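Serine protease pet (Escherichia coli, PDB 4OM9) acts as a secreted serine protease and enterotoxin, an autotransporter passenger whose protease domain sits on a long beta-helix and probably cleaves the host cytoskeletal protein alpha-fodrin. Local coordinates at residues Pro46-Ser51 and Ile146-Gly151; Thr162-Gln167 and Val541-Arg546; Leu483-Asp488 and Ala494-Asp499. One frame throughout, in Å; residues are numbered along the deposited sequence.

Interaction 1: residues Pro46-Ser51 and Ile146-Gly151; sequences PVPDFS and IGFRVG
Phe50 of the loop 46-51 sets its ring face over Val150 and its far edge against Phe148 of the strand 146-151, and its path can be read atom by atom. From CB the side chain leaves with CG anti to the carbonyl carbon (chi1 -62°), which carries the ring toward the strand. Val150 CG2 then lies under the ring as a whole: it is 3.6 Å from Phe50 CD1 and within 4 Å of every other ring carbon, and it stands 3.5 Å from the ring centroid, only 7° off the normal. This is a CH-pi contact made squarely over the centre of the face. At the far end Phe50 CZ meets Phe148 CB at 3.7 Å, an approach at the ring edge and near its plane. The opposite face is covered near its rim by CB of Pro48, from the same loop.

Pro48 also crosses to the strand, its CG lying 3.4 Å from Phe148 CD2 and its CD near CD2 and CE2 of that ring, in an oblique approach. Trp222 of strand 221-232 meets both Pro48 and Phe148, while Leu16 of helix 10-17 touches both phenylalanines. No hydrogen bond links the two segments; instead Asn19 binds the loop backbone at Pro48 O and Phe50 N. The contact is thus wholly apolar, a buried piece of protease-domain core in which fit and dispersion, together with exclusion of water, hold loop against strand.

Interaction 2: residues Thr162-Gln167 and Val541-Arg546; sequences TSQTYQ and VDWVTR
Thr162 and Trp543, more than 370 residues apart in sequence, meet through one face of the indole, with no hydrogen bond between their segments. Thr162 CB sits 3.7 Å from the centroid of the five-membered ring of Trp543, 17° off the normal, in a CH-pi contact. Its methyl CG2 continues over the six-membered half, reaching Trp543 CE3 at 3.5 Å. The hydroxyl is occupied elsewhere, as Thr162 OG1 accepts from Gln164 N at 2.8 Å in an ST turn and also bonds to Thr155 O. Gln164 comes across at about a right angle, with CG 3.9 Å from Trp543 CZ2. A bend at chi2 (-61°) folds its amide back, and Gln164 NE2 donates to Thr162 O at 3.2 Å, the amide lying nearly parallel to the indole plane.

Trp543 is itself held on its other face by CG2 of Val544, 3.6 Å above the plane, so the indole is sandwiched between its own helix and the loop. Asp542 is the N-cap of that helix, OD1 accepting from Val544 N at 3.0 Å, and its other oxygen forms a salt bridge with Arg527. The contact therefore joins the first turn of helix 543-550 to the protease-domain loop running from strand 160-161 to strand 172-185.

Interaction 3: residues Leu483-Asp488 and Ala494-Asp499; sequences LEHHLD and ARLILD
Two successive runs of chain in the beta-helical stalk, on strand 481-486 and strand 496-498, face each other across the interior of the coil; the short runs 483-487 and 494-498 point in nearly opposite directions, 168° apart. His485 spans the space between them. With CG anti to the backbone N (chi1 -180°), its ring reaches inward until His485 NE2 donates to Ala494 O at 2.8 Å. The bond is nearly straight, 156° at the hydrogen; the acceptor lies in the imidazole plane and is met almost end-on along its carbonyl. Leu496 runs antiparallel to the histidine side chain and lays CB over the ring centre, 3.6 Å from the centroid, a CH-pi contact, while its CD2 lies near His485 CG.

The other ring nitrogen, ND1, is bonded to Val465 O of strand 461-465. The buried imidazole is thereby gripped at both nitrogens, which fixes its rotation about chi2. Because both nitrogens face carbonyl oxygens, the ring may be protonated at both, and so probably carries a positive charge.

Apolar pairs lie before and after the histidine in the segment. Leu487 CD1 packs on Ala494 CB at 3.5 Å, and Leu483 and Leu498 reach toward each other tip to tip, their CD2 atoms 4.2 Å apart. Neighbouring turns extend this interior, with Leu463 beside Leu483, and Tyr471 and Leu514 beside Leu496. Inward aliphatic side chains stacked turn upon turn are typical of the parallel beta-helix of autotransporter passengers.

The three contacts illustrate how one chain builds a compact head on an elongated stalk. Interaction 1 lies within the protease domain, and interaction 2 ties a loop of that domain to a helix far along the sequence; their centres are 24 Å apart, their nearest atoms about 6 Å, and they do not touch. Interaction 3 belongs to the beta-helix, its nearest atoms about 20 Å from interaction 1 and about 23 Å from interaction 2, with centres 39 and 40 Å away. Along the chain it is nested inside the loop that interaction 2 closes, so the chain builds part of the beta-helix before helix 543-550 comes back to the protease domain. Interactions 1 and 3 are local to their own domains.

Interaction 1: residues Pro46-Ser51 and Ile146-Gly151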
# COMPACT_ATOMS: atom_id res chain seq x y z
N PRO A 46 -6.47 18.50 12.74
CA PRO A 46 -5.98 17.90 11.49
C PRO A 46 -4.95 18.80 10.84
O PRO A 46 -5.04 20.02 10.98
CB PRO A 46 -7.24 17.80 10.62
CG PRO A 46 -8.39 17.99 11.56
CD PRO A 46 -7.89 18.88 12.65
N VAL A 47 -3.98 18.22 10.15
CA VAL A 47 -3.05 19.02 9.36
C VAL A 47 -3.81 19.72 8.25
O VAL A 47 -4.64 19.12 7.58
CB VAL A 47 -1.92 18.15 8.76
CG1 VAL A 47 -1.00 18.98 7.88
CG2 VAL A 47 -1.12 17.48 9.87
N PRO A 48 -3.53 21.01 8.05
CA PRO A 48 -4.18 21.74 6.94
C PRO A 48 -3.82 21.14 5.59
O PRO A 48 -2.83 20.43 5.46
CB PRO A 48 -3.61 23.16 7.05
CG PRO A 48 -3.12 23.26 8.49
CD PRO A 48 -2.66 21.88 8.86
N ASP A 49 -4.65 21.42 4.58
CA ASP A 49 -4.27 21.19 3.20
C ASP A 49 -3.69 22.50 2.70
O ASP A 49 -4.40 23.50 2.54
CB ASP A 49 -5.47 20.74 2.36
CG ASP A 49 -5.09 20.42 0.91
OD1 ASP A 49 -4.20 21.09 0.33
OD2 ASP A 49 -5.69 19.49 0.33
N PHE A 50 -2.39 22.51 2.45
CA PHE A 50 -1.74 23.71 1.95
C PHE A 50 -1.69 23.84 0.42
O PHE A 50 -0.93 24.67 -0.10
CB PHE A 50 -0.33 23.79 2.50
CG PHE A 50 -0.27 23.88 3.98
CD1 PHE A 50 -0.86 24.95 4.64
CD2 PHE A 50 0.40 22.91 4.73
CE1 PHE A 50 -0.80 25.04 6.01
CE2 PHE A 50 0.48 23.01 6.11
CZ PHE A 50 -0.12 24.07 6.76
N SER A 51 -2.48 23.07 -0.31
CA SER A 51 -2.35 23.13 -1.77
C SER A 51 -2.94 24.41 -2.41
O SER A 51 -2.73 24.64 -3.58
CB SER A 51 -2.96 21.89 -2.42
OG SER A 51 -4.30 21.70 -2.01
N ILE A 146 -4.61 28.85 17.62
CA ILE A 146 -3.40 28.30 17.04
C ILE A 146 -3.61 28.19 15.54
O ILE A 146 -4.72 27.93 15.09
CB ILE A 146 -3.06 26.90 17.62
CG1 ILE A 146 -3.02 26.92 19.15
CG2 ILE A 146 -1.76 26.36 17.04
CD1 ILE A 146 -2.00 27.87 19.74
N GLY A 147 -2.56 28.39 14.77
CA GLY A 147 -2.70 28.25 13.34
C GLY A 147 -1.39 28.00 12.64
O GLY A 147 -0.34 27.95 13.27
N PHE A 148 -1.47 27.86 11.32
CA PHE A 148 -0.34 27.53 10.48
C PHE A 148 -0.20 28.55 9.38
O PHE A 148 -1.19 29.08 8.87
CB PHE A 148 -0.52 26.14 9.83
CG PHE A 148 -0.37 24.99 10.78
CD1 PHE A 148 0.88 24.49 11.11
CD2 PHE A 148 -1.50 24.35 11.31
CE1 PHE A 148 1.02 23.38 11.99
CE2 PHE A 148 -1.38 23.25 12.17
CZ PHE A 148 -0.12 22.78 12.52
N ARG A 149 1.04 28.78 8.98
CA ARG A 149 1.29 29.65 7.85
C ARG A 149 2.37 29.02 7.00
O ARG A 149 3.31 28.45 7.50
CB ARG A 149 1.73 31.03 8.30
CG ARG A 149 1.86 32.00 7.18
CD ARG A 149 3.02 32.93 7.42
NE ARG A 149 4.23 32.30 6.93
CZ ARG A 149 5.26 31.98 7.70
NH1 ARG A 149 5.24 32.29 8.98
NH2 ARG A 149 6.32 31.39 7.16
N VAL A 150 2.23 29.16 5.70
CA VAL A 150 3.14 28.54 4.78
C VAL A 150 3.66 29.57 3.79
O VAL A 150 2.88 30.37 3.24
CB VAL A 150 2.41 27.39 4.08
CG1 VAL A 150 2.79 27.26 2.63
CG2 VAL A 150 2.54 26.13 4.88
N GLY A 151 4.98 29.60 3.58
CA GLY A 151 5.55 30.48 2.57
C GLY A 151 7.01 30.14 2.26
O GLY A 151 7.57 29.19 2.84

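Interaction 2: residues Thr162-Gln167 and Val541-Arg546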
# COMPACT_ATOMS: atom_id res chain seq x y z
N THR A 162 20.81 29.86 2.88
CA THR A 162 20.62 29.33 1.54
C THR A 162 20.66 30.44 0.50
O THR A 162 20.99 30.20 -0.67
CB THR A 162 19.29 28.60 1.40
OG1 THR A 162 18.25 29.57 1.25
CG2 THR A 162 19.02 27.78 2.65
N SER A 163 20.31 31.65 0.94
CA SER A 163 20.15 32.81 0.07
C SER A 163 19.11 32.53 -1.00
O SER A 163 19.14 33.12 -2.08
CB SER A 163 21.48 33.21 -0.57
OG SER A 163 22.25 33.98 0.33
N GLN A 164 18.17 31.64 -0.69
CA GLN A 164 17.14 31.29 -1.65
C GLN A 164 15.81 31.92 -1.26
O GLN A 164 15.34 31.75 -0.14
CB GLN A 164 16.98 29.77 -1.75
CG GLN A 164 18.23 29.00 -2.18
CD GLN A 164 18.72 29.39 -3.56
OE1 GLN A 164 17.98 29.34 -4.54
NE2 GLN A 164 19.99 29.79 -3.63
N THR A 165 15.21 32.66 -2.19
CA THR A 165 13.87 33.19 -1.96
C THR A 165 12.93 32.71 -3.06
O THR A 165 13.35 32.53 -4.20
CB THR A 165 13.87 34.74 -1.90
OG1 THR A 165 15.04 35.18 -1.20
CG2 THR A 165 12.66 35.23 -1.15
N TYR A 166 11.68 32.47 -2.68
CA TYR A 166 10.62 32.07 -3.62
C TYR A 166 10.86 30.71 -4.31
O TYR A 166 10.25 30.44 -5.35
CB TYR A 166 10.42 33.17 -4.68
CG TYR A 166 9.98 34.50 -4.07
CD1 TYR A 166 8.97 34.54 -3.12
CD2 TYR A 166 10.60 35.69 -4.43
CE1 TYR A 166 8.56 35.73 -2.55
CE2 TYR A 166 10.20 36.90 -3.87
CZ TYR A 166 9.18 36.91 -2.93
OH TYR A 166 8.78 38.11 -2.36
N GLN A 167 11.71 29.87 -3.72
CA GLN A 167 11.86 28.47 -4.14
C GLN A 167 10.71 27.58 -3.64
O GLN A 167 10.46 27.48 -2.45
CB GLN A 167 13.18 27.89 -3.62
CG GLN A 167 14.41 28.52 -4.23
CD GLN A 167 14.41 28.46 -5.76
OE1 GLN A 167 14.46 27.37 -6.36
NE2 GLN A 167 14.33 29.63 -6.39
N VAL A 541 30.97 26.15 0.49
CA VAL A 541 30.23 24.90 0.53
C VAL A 541 28.73 25.11 0.25
O VAL A 541 28.12 26.05 0.74
CB VAL A 541 30.37 24.18 1.89
CG1 VAL A 541 29.75 22.80 1.83
CG2 VAL A 541 31.84 24.09 2.31
N ASP A 542 28.18 24.21 -0.57
CA ASP A 542 26.76 24.20 -0.90
C ASP A 542 25.92 24.14 0.37
O ASP A 542 26.18 23.32 1.26
CB ASP A 542 26.44 22.99 -1.79
CG ASP A 542 25.12 23.11 -2.50
OD1 ASP A 542 24.19 23.77 -1.98
OD2 ASP A 542 25.00 22.53 -3.60
N TRP A 543 24.92 25.02 0.45
CA TRP A 543 24.07 25.07 1.63
C TRP A 543 23.32 23.74 1.81
O TRP A 543 23.01 23.33 2.92
CB TRP A 543 23.09 26.23 1.54
CG TRP A 543 22.12 26.19 0.38
CD1 TRP A 543 22.30 26.76 -0.85
CD2 TRP A 543 20.84 25.55 0.34
NE1 TRP A 543 21.21 26.53 -1.65
CE2 TRP A 543 20.30 25.80 -0.94
CE3 TRP A 543 20.10 24.81 1.26
CZ2 TRP A 543 19.04 25.33 -1.32
CZ3 TRP A 543 18.85 24.34 0.88
CH2 TRP A 543 18.33 24.60 -0.40
N VAL A 544 23.05 23.08 0.69
CA VAL A 544 22.47 21.74 0.69
C VAL A 544 23.39 20.77 1.43
O VAL A 544 22.94 20.02 2.30
CB VAL A 544 22.22 21.27 -0.75
CG1 VAL A 544 21.86 19.77 -0.79
CG2 VAL A 544 21.13 22.10 -1.37
N THR A 545 24.67 20.79 1.08
CA THR A 545 25.69 20.01 1.77
C THR A 545 25.77 20.43 3.25
O THR A 545 25.96 19.59 4.14
CB THR A 545 27.09 20.19 1.10
OG1 THR A 545 27.05 19.71 -0.25
CG2 THR A 545 28.18 19.45 1.87
N ARG A 546 25.64 21.72 3.51
CA ARG A 546 25.81 22.24 4.88
C ARG A 546 24.70 21.73 5.80
O ARG A 546 24.95 21.38 6.96
CB ARG A 546 25.84 23.77 4.89
CG ARG A 546 27.08 24.36 4.26
CD ARG A 546 27.28 25.82 4.70
NE ARG A 546 28.15 26.52 3.75
CZ ARG A 546 28.70 27.71 3.96
NH1 ARG A 546 28.52 28.35 5.11
NH2 ARG A 546 29.47 28.23 3.02

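Interaction 3: residues Leu483-Asp488 and Ala494-Asp499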
# COMPACT_ATOMS: atom_id res chain seq x y z
N LEU A 483 -5.98 -6.34 -16.02
CA LEU A 483 -4.67 -5.75 -16.25
C LEU A 483 -3.73 -6.73 -16.93
O LEU A 483 -3.57 -7.84 -16.44
CB LEU A 483 -4.04 -5.30 -14.94
CG LEU A 483 -2.60 -4.78 -14.99
CD1 LEU A 483 -2.49 -3.56 -15.85
CD2 LEU A 483 -2.14 -4.43 -13.61
N GLU A 484 -3.11 -6.31 -18.03
CA GLU A 484 -2.19 -7.16 -18.77
C GLU A 484 -0.82 -6.53 -18.98
O GLU A 484 -0.71 -5.42 -19.45
CB GLU A 484 -2.79 -7.54 -20.14
CG GLU A 484 -4.09 -8.30 -20.03
CD GLU A 484 -4.64 -8.76 -21.36
OE1 GLU A 484 -4.02 -8.46 -22.41
OE2 GLU A 484 -5.70 -9.42 -21.36
N HIS A 485 0.23 -7.26 -18.65
CA HIS A 485 1.59 -6.82 -18.96
C HIS A 485 2.20 -7.87 -19.91
O HIS A 485 2.96 -8.72 -19.48
CB HIS A 485 2.38 -6.66 -17.66
CG HIS A 485 3.80 -6.20 -17.83
ND1 HIS A 485 4.16 -5.16 -18.65
CD2 HIS A 485 4.94 -6.63 -17.24
CE1 HIS A 485 5.46 -4.97 -18.58
NE2 HIS A 485 5.96 -5.85 -17.73
N HIS A 486 1.83 -7.81 -21.20
CA HIS A 486 2.25 -8.79 -22.22
C HIS A 486 3.30 -8.23 -23.18
O HIS A 486 3.14 -7.14 -23.74
CB HIS A 486 1.07 -9.26 -23.05
CG HIS A 486 -0.01 -9.93 -22.26
ND1 HIS A 486 -1.17 -10.37 -22.84
CD2 HIS A 486 -0.09 -10.24 -20.94
CE1 HIS A 486 -1.93 -10.95 -21.91
NE2 HIS A 486 -1.30 -10.88 -20.76
N LEU A 487 4.36 -8.99 -23.40
CA LEU A 487 5.31 -8.64 -24.45
C LEU A 487 5.48 -9.83 -25.38
O LEU A 487 5.25 -10.97 -24.98
CB LEU A 487 6.64 -8.19 -23.85
CG LEU A 487 6.59 -6.73 -23.40
CD1 LEU A 487 7.85 -6.34 -22.70
CD2 LEU A 487 6.40 -5.85 -24.61
N ASP A 488 5.87 -9.55 -26.63
CA ASP A 488 5.94 -10.57 -27.68
C ASP A 488 7.11 -11.51 -27.51
O ASP A 488 7.07 -12.66 -27.94
CB ASP A 488 6.03 -9.91 -29.06
CG ASP A 488 4.68 -9.48 -29.58
OD1 ASP A 488 3.66 -9.90 -29.00
OD2 ASP A 488 4.63 -8.73 -30.58
N ALA A 494 11.96 -5.77 -18.59
CA ALA A 494 10.72 -5.02 -18.75
C ALA A 494 9.85 -5.08 -17.49
O ALA A 494 8.70 -5.53 -17.53
CB ALA A 494 9.95 -5.55 -19.95
N ARG A 495 10.40 -4.59 -16.38
CA ARG A 495 9.73 -4.72 -15.09
C ARG A 495 8.66 -3.67 -14.91
O ARG A 495 8.94 -2.48 -14.91
CB ARG A 495 10.73 -4.63 -13.94
CG ARG A 495 11.56 -5.88 -13.74
CD ARG A 495 12.58 -5.74 -12.63
NE ARG A 495 13.93 -5.91 -13.13
CZ ARG A 495 14.58 -7.07 -13.15
NH1 ARG A 495 14.01 -8.18 -12.70
NH2 ARG A 495 15.82 -7.11 -13.63
N LEU A 496 7.42 -4.14 -14.77
CA LEU A 496 6.29 -3.32 -14.36
C LEU A 496 6.15 -3.41 -12.85
O LEU A 496 5.91 -4.50 -12.30
CB LEU A 496 5.00 -3.76 -15.04
CG LEU A 496 3.76 -3.05 -14.51
CD1 LEU A 496 3.90 -1.54 -14.67
CD2 LEU A 496 2.47 -3.55 -15.18
N ILE A 497 6.32 -2.26 -12.19
CA ILE A 497 6.28 -2.16 -10.73
C ILE A 497 5.04 -1.37 -10.27
O ILE A 497 4.86 -0.23 -10.64
CB ILE A 497 7.55 -1.48 -10.21
CG1 ILE A 497 8.78 -2.26 -10.68
CG2 ILE A 497 7.51 -1.36 -8.69
CD1 ILE A 497 9.99 -1.40 -10.98
N LEU A 498 4.18 -2.01 -9.50
CA LEU A 498 2.98 -1.34 -9.01
C LEU A 498 3.19 -0.93 -7.56
O LEU A 498 3.46 -1.80 -6.70
CB LEU A 498 1.75 -2.25 -9.14
CG LEU A 498 1.05 -2.46 -10.50
CD1 LEU A 498 1.69 -1.66 -11.68
CD2 LEU A 498 0.92 -3.93 -10.84
N ASP A 499 3.08 0.39 -7.33
CA ASP A 499 3.33 1.10 -6.06
C ASP A 499 2.06 1.51 -5.34
O ASP A 499 2.12 2.06 -4.22
CB ASP A 499 4.09 2.42 -6.32
CG ASP A 499 5.41 2.46 -5.64
OD1 ASP A 499 5.76 1.43 -5.07
OD2 ASP A 499 6.09 3.50 -5.70